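Local structure of calcium binding protein (Fasciola hepatica, 5FX0) at residues K35-A40 with Q53-Y58; V24-E29 with P84-Q89; K49-D54 with C69-G74. The protein probably binds calcium ions as a full-length protein, the part described here being its dynein light chain-like domain, which pairs with a second copy of itself. One frame throughout, in Å; residues are numbered along the deposited sequence.

In the fold
The three contacts tie two helices to each other and to one antiparallel sheet. Contact 3 is the most buried: all four of its touching residues are buried, and its strand lies at the interface with the second subunit. Contacts 1 and 2 are partly buried. Contact 1 joins helix 24-40 to helix 48-63, sharing Gln53 and Asp54 with contact 3. Contact 2 uses the start of helix 24-40 against strand 87-92 and the residue before it, across the chain's centre from contact 3. Contact 3 is aliphatic with one cysteine and helix backbone, contact 1 adds a thioether and an aspartate methylene, and contact 2 sets isoleucine against the carbon part of a glutamine and a leucine methyl against a guanidinium edge.

Contact 1 of 3, residues K35-A40 with Q53-Y58; sequences KSLVTA and QDMKNY
Leu37 lays its CD1 methyl over the neighbouring side chains of Asp54 and Met55, bridging helix 24-40 and helix 48-63. The methyl lies 3.8 Å from Asp54 CB and equally 3.8 Å from Met55 SD, with Met55 CG almost as near. The second branch leans the same way but less closely, Leu37 CD2 standing 4.1 Å from Asp54 CB. CD1 continues the side chain in line, opposite CA across the CB-CG bond (chi2 178°), and this extension carries it to the other helix. Met55 is curled instead: CG sits beside the backbone N (chi1 -78°), and the bend at chi2 brings SD round to the same methyl. Met55, the buried member of the group, also packs on Val30 and Phe34 of helix 24-40. One turn further along helix 48-63, Tyr58 continues the seam by resting on Glu29 and Lys33. Within the segment 35-40, the Lys35 carbonyl oxygen takes two bonds, from Thr39 N at 3.1 Å and from Thr39 OG1 at 2.7 Å, arriving from opposite faces of the carbonyl plane. Thr39 and Lys35 turn to Tyr92 of the sheet. With no hydrogen bond between the two segments, the contact depends on the fit of Leu37 against its neighbours, and the aspartate takes part through its methylene, not its carboxylate.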
loop_
_atom_site.group_PDB
_atom_site.type_symbol
_atom_site.label_atom_id
_atom_site.label_comp_id
_atom_site.label_asym_id
_atom_site.label_seq_id
_atom_site.Cartn_x
_atom_site.Cartn_y
_atom_site.Cartn_z
ATOM N N LYS A 35 -11.567 -8.728 -10.730
ATOM C CA LYS A 35 -13.009 -8.616 -10.996
ATOM C C LYS A 35 -13.772 -9.815 -10.396
ATOM O O LYS A 35 -14.758 -9.641 -9.694
ATOM C CB LYS A 35 -13.239 -8.550 -12.509
ATOM C CG LYS A 35 -14.423 -7.741 -12.988
ATOM C CD LYS A 35 -14.387 -7.612 -14.517
ATOM C CE LYS A 35 -15.545 -6.796 -15.076
ATOM N NZ LYS A 35 -16.817 -7.567 -15.109
ATOM N N SER A 36 -13.296 -11.024 -10.667
ATOM C CA SER A 36 -14.018 -12.231 -10.245
ATOM C C SER A 36 -13.869 -12.449 -8.745
ATOM O O SER A 36 -14.812 -12.904 -8.096
ATOM C CB SER A 36 -13.552 -13.476 -11.011
ATOM O OG SER A 36 -12.530 -14.155 -10.306
ATOM N N LEU A 37 -12.694 -12.121 -8.199
ATOM C CA LEU A 37 -12.473 -12.250 -6.766
ATOM C C LEU A 37 -13.349 -11.309 -5.956
ATOM O O LEU A 37 -13.899 -11.718 -4.922
ATOM C CB LEU A 37 -11.010 -12.051 -6.394
ATOM C CG LEU A 37 -10.015 -13.129 -6.825
ATOM C CD1 LEU A 37 -8.627 -12.693 -6.406
ATOM C CD2 LEU A 37 -10.355 -14.479 -6.204
ATOM N N VAL A 38 -13.498 -10.068 -6.422
ATOM C CA VAL A 38 -14.287 -9.064 -5.693
ATOM C C VAL A 38 -15.779 -9.365 -5.820
ATOM O O VAL A 38 -16.530 -9.167 -4.884
ATOM C CB VAL A 38 -13.987 -7.625 -6.178
ATOM C CG1 VAL A 38 -14.855 -6.605 -5.472
ATOM C CG2 VAL A 38 -12.534 -7.257 -5.925
ATOM N N THR A 39 -16.184 -9.834 -6.993
ATOM C CA THR A 39 -17.562 -10.138 -7.286
ATOM C C THR A 39 -18.034 -11.326 -6.470
ATOM O O THR A 39 -19.068 -11.239 -5.830
ATOM C CB THR A 39 -17.744 -10.386 -8.786
ATOM O OG1 THR A 39 -17.401 -9.185 -9.482
ATOM C CG2 THR A 39 -19.190 -10.755 -9.119
ATOM N N ALA A 40 -17.273 -12.416 -6.472
ATOM C CA ALA A 40 -17.554 -13.561 -5.596
ATOM C C ALA A 40 -17.870 -13.126 -4.149
ATOM O O ALA A 40 -18.909 -13.492 -3.599
ATOM C CB ALA A 40 -16.398 -14.558 -5.621
ATOM N N GLN A 53 -5.163 -11.343 -0.359
ATOM C CA GLN A 53 -4.421 -12.596 -0.193
ATOM C C GLN A 53 -4.464 -13.457 -1.444
ATOM O O GLN A 53 -3.421 -13.881 -1.927
ATOM C CB GLN A 53 -4.959 -13.389 0.998
ATOM C CG GLN A 53 -4.041 -14.510 1.465
ATOM C CD GLN A 53 -4.723 -15.467 2.430
ATOM O OE1 GLN A 53 -4.350 -16.630 2.517
ATOM N NE2 GLN A 53 -5.728 -14.981 3.152
ATOM N N ASP A 54 -5.659 -13.701 -1.966
ATOM C CA ASP A 54 -5.821 -14.463 -3.226
ATOM C C ASP A 54 -5.187 -13.813 -4.464
ATOM O O ASP A 54 -4.633 -14.505 -5.323
ATOM C CB ASP A 54 -7.297 -14.764 -3.492
ATOM C CG ASP A 54 -7.941 -15.578 -2.361
ATOM O OD1 ASP A 54 -7.213 -16.344 -1.673
ATOM O OD2 ASP A 54 -9.172 -15.427 -2.149
ATOM N N MET A 55 -5.244 -12.492 -4.555
ATOM C CA MET A 55 -4.488 -11.819 -5.595
ATOM C C MET A 55 -2.996 -12.156 -5.480
ATOM O O MET A 55 -2.373 -12.549 -6.465
ATOM C CB MET A 55 -4.693 -10.299 -5.566
ATOM C CG MET A 55 -5.983 -9.839 -6.176
ATOM S SD MET A 55 -6.187 -10.171 -7.933
ATOM C CE MET A 55 -4.775 -9.322 -8.639
ATOM N N LYS A 56 -2.435 -11.993 -4.289
ATOM C CA LYS A 56 -1.001 -12.244 -4.076
ATOM C C LYS A 56 -0.597 -13.691 -4.399
ATOM O O LYS A 56 0.443 -13.907 -4.996
ATOM C CB LYS A 56 -0.542 -11.807 -2.671
ATOM C CG LYS A 56 0.161 -12.893 -1.870
ATOM C CD LYS A 56 1.334 -12.373 -1.074
ATOM C CE LYS A 56 2.314 -13.491 -0.740
ATOM N NZ LYS A 56 3.683 -13.139 -1.213
ATOM N N ASN A 57 -1.419 -14.654 -3.995
ATOM C CA ASN A 57 -1.190 -16.083 -4.283
ATOM C C ASN A 57 -1.312 -16.421 -5.771
ATOM O O ASN A 57 -0.449 -17.111 -6.309
ATOM C CB ASN A 57 -2.151 -16.972 -3.474
ATOM C CG ASN A 57 -1.911 -16.894 -1.962
ATOM O OD1 ASN A 57 -0.882 -16.423 -1.506
ATOM N ND2 ASN A 57 -2.883 -17.342 -1.189
ATOM N N TYR A 58 -2.361 -15.922 -6.431
ATOM C CA TYR A 58 -2.548 -16.122 -7.882
ATOM C C TYR A 58 -1.336 -15.640 -8.685
ATOM O O TYR A 58 -0.877 -16.307 -9.610
ATOM C CB TYR A 58 -3.826 -15.418 -8.364
ATOM C CG TYR A 58 -4.001 -15.311 -9.870
ATOM C CD1 TYR A 58 -4.576 -16.355 -10.615
ATOM C CD2 TYR A 58 -3.626 -14.143 -10.554
ATOM C CE1 TYR A 58 -4.752 -16.237 -11.990
ATOM C CE2 TYR A 58 -3.789 -14.021 -11.925
ATOM C CZ TYR A 58 -4.361 -15.058 -12.637
ATOM O OH TYR A 58 -4.513 -14.914 -13.998
#

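Contact 2 of 3, residues V24-E29 with P84-Q89; sequences VPRQVE and PFLSIQ
Gln27 NE2 is hydrogen-bonded to the Met22 carbonyl oxygen just ahead of the helix; the amide end is engaged there, while the carbon part of the side chain meets Ile88. The CD1 methyl of Ile88 lies 3.9 Å from Gln27 CA and 4.2 Å from Gln27 CG, touching the root of the glutamine where it leaves the helix. Ile88 sends CG1 anti to its own backbone N (chi1 -168°), and with CD1 extended beyond it the side chain spans the gap from the strand. A second pairing involves a charged group: Arg26 NH1 stands a close 3.3 Å from Leu86 CD1, the methyl sitting at the edge of the guanidinium and near its plane. The two side chains meet at roughly a right angle. Both residues also touch a crystal neighbour, which may influence where the guanidinium settles. Arg26 packs on Tyr63 of helix 48-63 as well, and Gln27 on Met17 and Thr20 of strand 15-20. Thus the first turns of helix 24-40 lie over strand 87-92 and the loop residue Leu86 just before it, the strand itself being flanked in the sheet by strands 15-20 and 95-101.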
loop_
_atom_site.group_PDB
_atom_site.type_symbol
_atom_site.label_atom_id
_atom_site.label_comp_id
_atom_site.label_asym_id
_atom_site.label_seq_id
_atom_site.Cartn_x
_atom_site.Cartn_y
_atom_site.Cartn_z
ATOM N N VAL A 24 0.540 -5.971 -21.798
ATOM C CA VAL A 24 -0.896 -5.979 -22.032
ATOM C C VAL A 24 -1.584 -7.290 -21.633
ATOM O O VAL A 24 -2.573 -7.242 -20.913
ATOM C CB VAL A 24 -1.250 -5.632 -23.490
ATOM C CG1 VAL A 24 -2.694 -6.010 -23.811
ATOM C CG2 VAL A 24 -1.016 -4.150 -23.734
ATOM N N PRO A 25 -1.087 -8.448 -22.098
ATOM C CA PRO A 25 -1.794 -9.697 -21.727
ATOM C C PRO A 25 -1.839 -9.972 -20.220
ATOM O O PRO A 25 -2.808 -10.550 -19.745
ATOM C CB PRO A 25 -0.996 -10.807 -22.450
ATOM C CG PRO A 25 -0.209 -10.106 -23.489
ATOM C CD PRO A 25 0.070 -8.719 -22.968
ATOM N N ARG A 26 -0.812 -9.573 -19.478
ATOM C CA ARG A 26 -0.841 -9.734 -18.029
ATOM C C ARG A 26 -1.788 -8.765 -17.348
ATOM O O ARG A 26 -2.470 -9.151 -16.406
ATOM C CB ARG A 26 0.536 -9.595 -17.441
ATOM C CG ARG A 26 1.431 -10.742 -17.825
ATOM C CD ARG A 26 2.708 -10.673 -17.019
ATOM N NE ARG A 26 3.725 -11.545 -17.560
ATOM C CZ ARG A 26 4.928 -11.708 -17.028
ATOM N NH1 ARG A 26 5.273 -11.073 -15.912
ATOM N NH2 ARG A 26 5.786 -12.533 -17.613
ATOM N N GLN A 27 -1.825 -7.522 -17.814
ATOM C CA GLN A 27 -2.799 -6.548 -17.317
ATOM C C GLN A 27 -4.198 -7.117 -17.401
ATOM O O GLN A 27 -4.950 -6.995 -16.458
ATOM C CB GLN A 27 -2.784 -5.225 -18.103
ATOM C CG GLN A 27 -1.486 -4.427 -18.054
ATOM C CD GLN A 27 -1.477 -3.295 -19.071
ATOM O OE1 GLN A 27 -2.442 -2.540 -19.186
ATOM N NE2 GLN A 27 -0.383 -3.158 -19.781
ATOM N N VAL A 28 -4.545 -7.724 -18.535
ATOM C CA VAL A 28 -5.872 -8.306 -18.727
ATOM C C VAL A 28 -6.106 -9.452 -17.725
ATOM O O VAL A 28 -7.123 -9.458 -17.072
ATOM C CB VAL A 28 -6.110 -8.768 -20.200
ATOM C CG1 VAL A 28 -7.425 -9.553 -20.350
ATOM C CG2 VAL A 28 -6.130 -7.565 -21.145
ATOM N N GLU A 29 -5.166 -10.385 -17.585
ATOM C CA GLU A 29 -5.325 -11.512 -16.634
ATOM C C GLU A 29 -5.499 -11.053 -15.194
ATOM O O GLU A 29 -6.390 -11.519 -14.487
ATOM C CB GLU A 29 -4.118 -12.437 -16.652
ATOM C CG GLU A 29 -3.968 -13.272 -17.901
ATOM C CD GLU A 29 -2.789 -14.232 -17.821
ATOM O OE1 GLU A 29 -1.707 -13.839 -17.309
ATOM O OE2 GLU A 29 -2.949 -15.385 -18.288
ATOM N N PRO A 84 13.482 -0.957 -12.420
ATOM C CA PRO A 84 12.276 -1.575 -12.977
ATOM C C PRO A 84 11.762 -2.710 -12.079
ATOM O O PRO A 84 12.553 -3.483 -11.548
ATOM C CB PRO A 84 12.741 -2.125 -14.340
ATOM C CG PRO A 84 14.233 -2.135 -14.285
ATOM C CD PRO A 84 14.630 -1.035 -13.345
ATOM N N PHE A 85 10.450 -2.756 -11.873
ATOM C CA PHE A 85 9.779 -3.934 -11.306
ATOM C C PHE A 85 8.393 -4.012 -11.899
ATOM O O PHE A 85 7.836 -2.992 -12.326
ATOM C CB PHE A 85 9.705 -3.866 -9.771
ATOM C CG PHE A 85 8.984 -2.644 -9.243
ATOM C CD1 PHE A 85 9.646 -1.434 -9.120
ATOM C CD2 PHE A 85 7.647 -2.709 -8.865
ATOM C CE1 PHE A 85 8.988 -0.305 -8.624
ATOM C CE2 PHE A 85 6.981 -1.588 -8.367
ATOM C CZ PHE A 85 7.652 -0.384 -8.243
ATOM N N LEU A 86 7.838 -5.214 -11.934
ATOM C CA LEU A 86 6.454 -5.394 -12.362
ATOM C C LEU A 86 5.523 -4.819 -11.301
ATOM O O LEU A 86 5.628 -5.154 -10.117
ATOM C CB LEU A 86 6.114 -6.853 -12.572
ATOM C CG LEU A 86 6.899 -7.587 -13.646
ATOM C CD1 LEU A 86 6.466 -9.046 -13.651
ATOM C CD2 LEU A 86 6.677 -6.952 -15.009
ATOM N N SER A 87 4.640 -3.936 -11.747
ATOM C CA SER A 87 3.593 -3.389 -10.924
ATOM C C SER A 87 2.370 -3.090 -11.750
ATOM O O SER A 87 2.429 -2.900 -12.970
ATOM C CB SER A 87 4.051 -2.090 -10.283
ATOM O OG SER A 87 4.173 -1.098 -11.276
ATOM N N ILE A 88 1.261 -3.004 -11.046
ATOM C CA ILE A 88 -0.009 -2.619 -11.618
ATOM C C ILE A 88 -0.811 -1.911 -10.528
ATOM O O ILE A 88 -0.734 -2.266 -9.333
ATOM C CB ILE A 88 -0.716 -3.822 -12.243
ATOM C CG1 ILE A 88 -1.892 -3.395 -13.098
ATOM C CG2 ILE A 88 -1.153 -4.855 -11.208
ATOM C CD1 ILE A 88 -2.368 -4.523 -13.984
ATOM N N GLN A 89 -1.498 -0.859 -10.951
ATOM C CA GLN A 89 -2.373 -0.059 -10.116
ATOM C C GLN A 89 -3.608 0.175 -10.939
ATOM O O GLN A 89 -3.523 0.640 -12.056
ATOM C CB GLN A 89 -1.740 1.259 -9.788
ATOM C CG GLN A 89 -0.397 1.110 -9.119
ATOM C CD GLN A 89 0.292 2.431 -9.020
ATOM O OE1 GLN A 89 -0.319 3.445 -8.696
ATOM N NE2 GLN A 89 1.566 2.442 -9.334
#

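Contact 3 of 3, residues K49-D54 with C69-G74; sequences KDVAQD and CVILTG
Ile71 pushes its CD1 methyl against Val51 and Ala52, packing helix 48-63 on strand 67-72 in the helix-on-sheet layer of the dynein light chain fold. The segment axes approach to 7.8 Å and run roughly antiparallel, at 149° between their directions.

The apolar pairings centre on that methyl. It lies 3.7 Å from Val51 CG1 and 4.0 Å from Ala52 CB, with the valine and isoleucine side chains meeting at about a right angle. Ile71 places CG1 beside its backbone N (chi1 -57°), and CD1 then extends outward to the helix. The small alanine lets the strand come close: Ala52 and Cys69 have the nearest alpha carbons across the two segments, 5.6 Å apart. Val51 and Ile71 both also reach Phe34 of helix 24-40, so the two helices and the strand share this packing.

Pairing between strands is of another kind. Within the chain, Val70 and Leu72 bond by their backbones to Leu98 and Ile96 of strand 95-101. Residues 69-74 pair antiparallel with a strand of the second subunit, making one continuous sheet of the two subunits, as in dimeric dynein light chains. At Thr73 and Gly74 the chain turns a corner.

Backbone atoms of the helix form the last group of neighbours. Ile71 CD1 stands 3.7 Å from Ala52 N, while Cys69 packs by its methylene, with CB 3.6 Å from Ala52 O. The thiol swings anti to its backbone N (chi1 -176°), which puts Cys69 SG 4.1 Å from Ala52 CA.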
loop_
_atom_site.group_PDB
_atom_site.type_symbol
_atom_site.label_atom_id
_atom_site.label_comp_id
_atom_site.label_asym_id
_atom_site.label_seq_id
_atom_site.Cartn_x
_atom_site.Cartn_y
_atom_site.Cartn_z
ATOM N N LYS A 49 -9.199 -8.103 2.784
ATOM C CA LYS A 49 -7.993 -8.845 3.190
ATOM C C LYS A 49 -7.886 -10.207 2.485
ATOM O O LYS A 49 -6.786 -10.596 2.075
ATOM C CB LYS A 49 -7.911 -9.037 4.716
ATOM C CG LYS A 49 -6.995 -8.054 5.420
ATOM C CD LYS A 49 -6.906 -8.355 6.911
ATOM C CE LYS A 49 -6.153 -7.249 7.639
ATOM N NZ LYS A 49 -6.141 -7.431 9.117
ATOM N N ASP A 50 -9.011 -10.910 2.322
ATOM C CA ASP A 50 -9.000 -12.213 1.623
ATOM C C ASP A 50 -8.752 -12.032 0.135
ATOM O O ASP A 50 -7.978 -12.779 -0.465
ATOM C CB ASP A 50 -10.310 -12.989 1.824
ATOM C CG ASP A 50 -10.629 -13.243 3.300
ATOM O OD1 ASP A 50 -9.678 -13.492 4.078
ATOM O OD2 ASP A 50 -11.826 -13.178 3.681
ATOM N N VAL A 51 -9.403 -11.031 -0.454
ATOM C CA VAL A 51 -9.146 -10.677 -1.857
ATOM C C VAL A 51 -7.668 -10.311 -2.048
ATOM O O VAL A 51 -7.047 -10.802 -2.989
ATOM C CB VAL A 51 -10.058 -9.541 -2.353
ATOM C CG1 VAL A 51 -9.665 -9.122 -3.770
ATOM C CG2 VAL A 51 -11.534 -9.971 -2.274
ATOM N N ALA A 52 -7.099 -9.517 -1.138
ATOM C CA ALA A 52 -5.682 -9.145 -1.244
ATOM C C ALA A 52 -4.767 -10.380 -1.184
ATOM O O ALA A 52 -3.754 -10.467 -1.901
ATOM C CB ALA A 52 -5.301 -8.139 -0.169
ATOM N N GLN A 53 -5.163 -11.343 -0.359
ATOM C CA GLN A 53 -4.421 -12.596 -0.193
ATOM C C GLN A 53 -4.464 -13.457 -1.444
ATOM O O GLN A 53 -3.421 -13.881 -1.927
ATOM C CB GLN A 53 -4.959 -13.389 0.998
ATOM C CG GLN A 53 -4.041 -14.510 1.465
ATOM C CD GLN A 53 -4.723 -15.467 2.430
ATOM O OE1 GLN A 53 -4.350 -16.630 2.517
ATOM N NE2 GLN A 53 -5.728 -14.981 3.152
ATOM N N ASP A 54 -5.659 -13.701 -1.966
ATOM C CA ASP A 54 -5.821 -14.463 -3.226
ATOM C C ASP A 54 -5.187 -13.813 -4.464
ATOM O O ASP A 54 -4.633 -14.505 -5.323
ATOM C CB ASP A 54 -7.297 -14.764 -3.492
ATOM C CG ASP A 54 -7.941 -15.578 -2.361
ATOM O OD1 ASP A 54 -7.213 -16.344 -1.673
ATOM O OD2 ASP A 54 -9.172 -15.427 -2.149
ATOM N N CYS A 69 0.208 -7.115 -2.451
ATOM C CA CYS A 69 -1.057 -6.552 -2.911
ATOM C C CYS A 69 -1.638 -5.702 -1.796
ATOM O O CYS A 69 -1.697 -6.128 -0.641
ATOM C CB CYS A 69 -2.063 -7.634 -3.318
ATOM S SG CYS A 69 -3.594 -6.929 -4.007
ATOM N N VAL A 70 -2.030 -4.488 -2.147
ATOM C CA VAL A 70 -2.698 -3.572 -1.251
ATOM C C VAL A 70 -3.987 -3.159 -1.942
ATOM O O VAL A 70 -3.982 -2.821 -3.127
ATOM C CB VAL A 70 -1.823 -2.336 -0.943
ATOM C CG1 VAL A 70 -2.579 -1.302 -0.117
ATOM C CG2 VAL A 70 -0.574 -2.738 -0.193
ATOM N N ILE A 71 -5.093 -3.197 -1.207
ATOM C CA ILE A 71 -6.365 -2.715 -1.695
ATOM C C ILE A 71 -6.738 -1.545 -0.833
ATOM O O ILE A 71 -6.574 -1.590 0.393
ATOM C CB ILE A 71 -7.450 -3.792 -1.645
ATOM C CG1 ILE A 71 -7.010 -5.011 -2.446
ATOM C CG2 ILE A 71 -8.759 -3.281 -2.233
ATOM C CD1 ILE A 71 -8.005 -6.150 -2.354
ATOM N N LEU A 72 -7.236 -0.492 -1.464
ATOM C CA LEU A 72 -7.664 0.657 -0.718
ATOM C C LEU A 72 -8.759 1.435 -1.383
ATOM O O LEU A 72 -9.141 1.163 -2.496
ATOM C CB LEU A 72 -6.486 1.565 -0.430
ATOM C CG LEU A 72 -5.810 2.170 -1.649
ATOM C CD1 LEU A 72 -5.736 3.677 -1.513
ATOM C CD2 LEU A 72 -4.423 1.573 -1.779
ATOM N N THR A 73 -9.288 2.375 -0.624
ATOM C CA THR A 73 -10.190 3.406 -1.084
ATOM C C THR A 73 -9.543 4.661 -0.537
ATOM O O THR A 73 -9.153 4.695 0.630
ATOM C CB THR A 73 -11.600 3.233 -0.474
ATOM O OG1 THR A 73 -11.585 3.639 0.900
ATOM C CG2 THR A 73 -12.012 1.788 -0.537
ATOM N N GLY A 74 -9.416 5.676 -1.360
ATOM C CA GLY A 74 -8.858 6.942 -0.928
ATOM C C GLY A 74 -7.742 7.285 -1.866
ATOM O O GLY A 74 -7.753 6.857 -3.010
#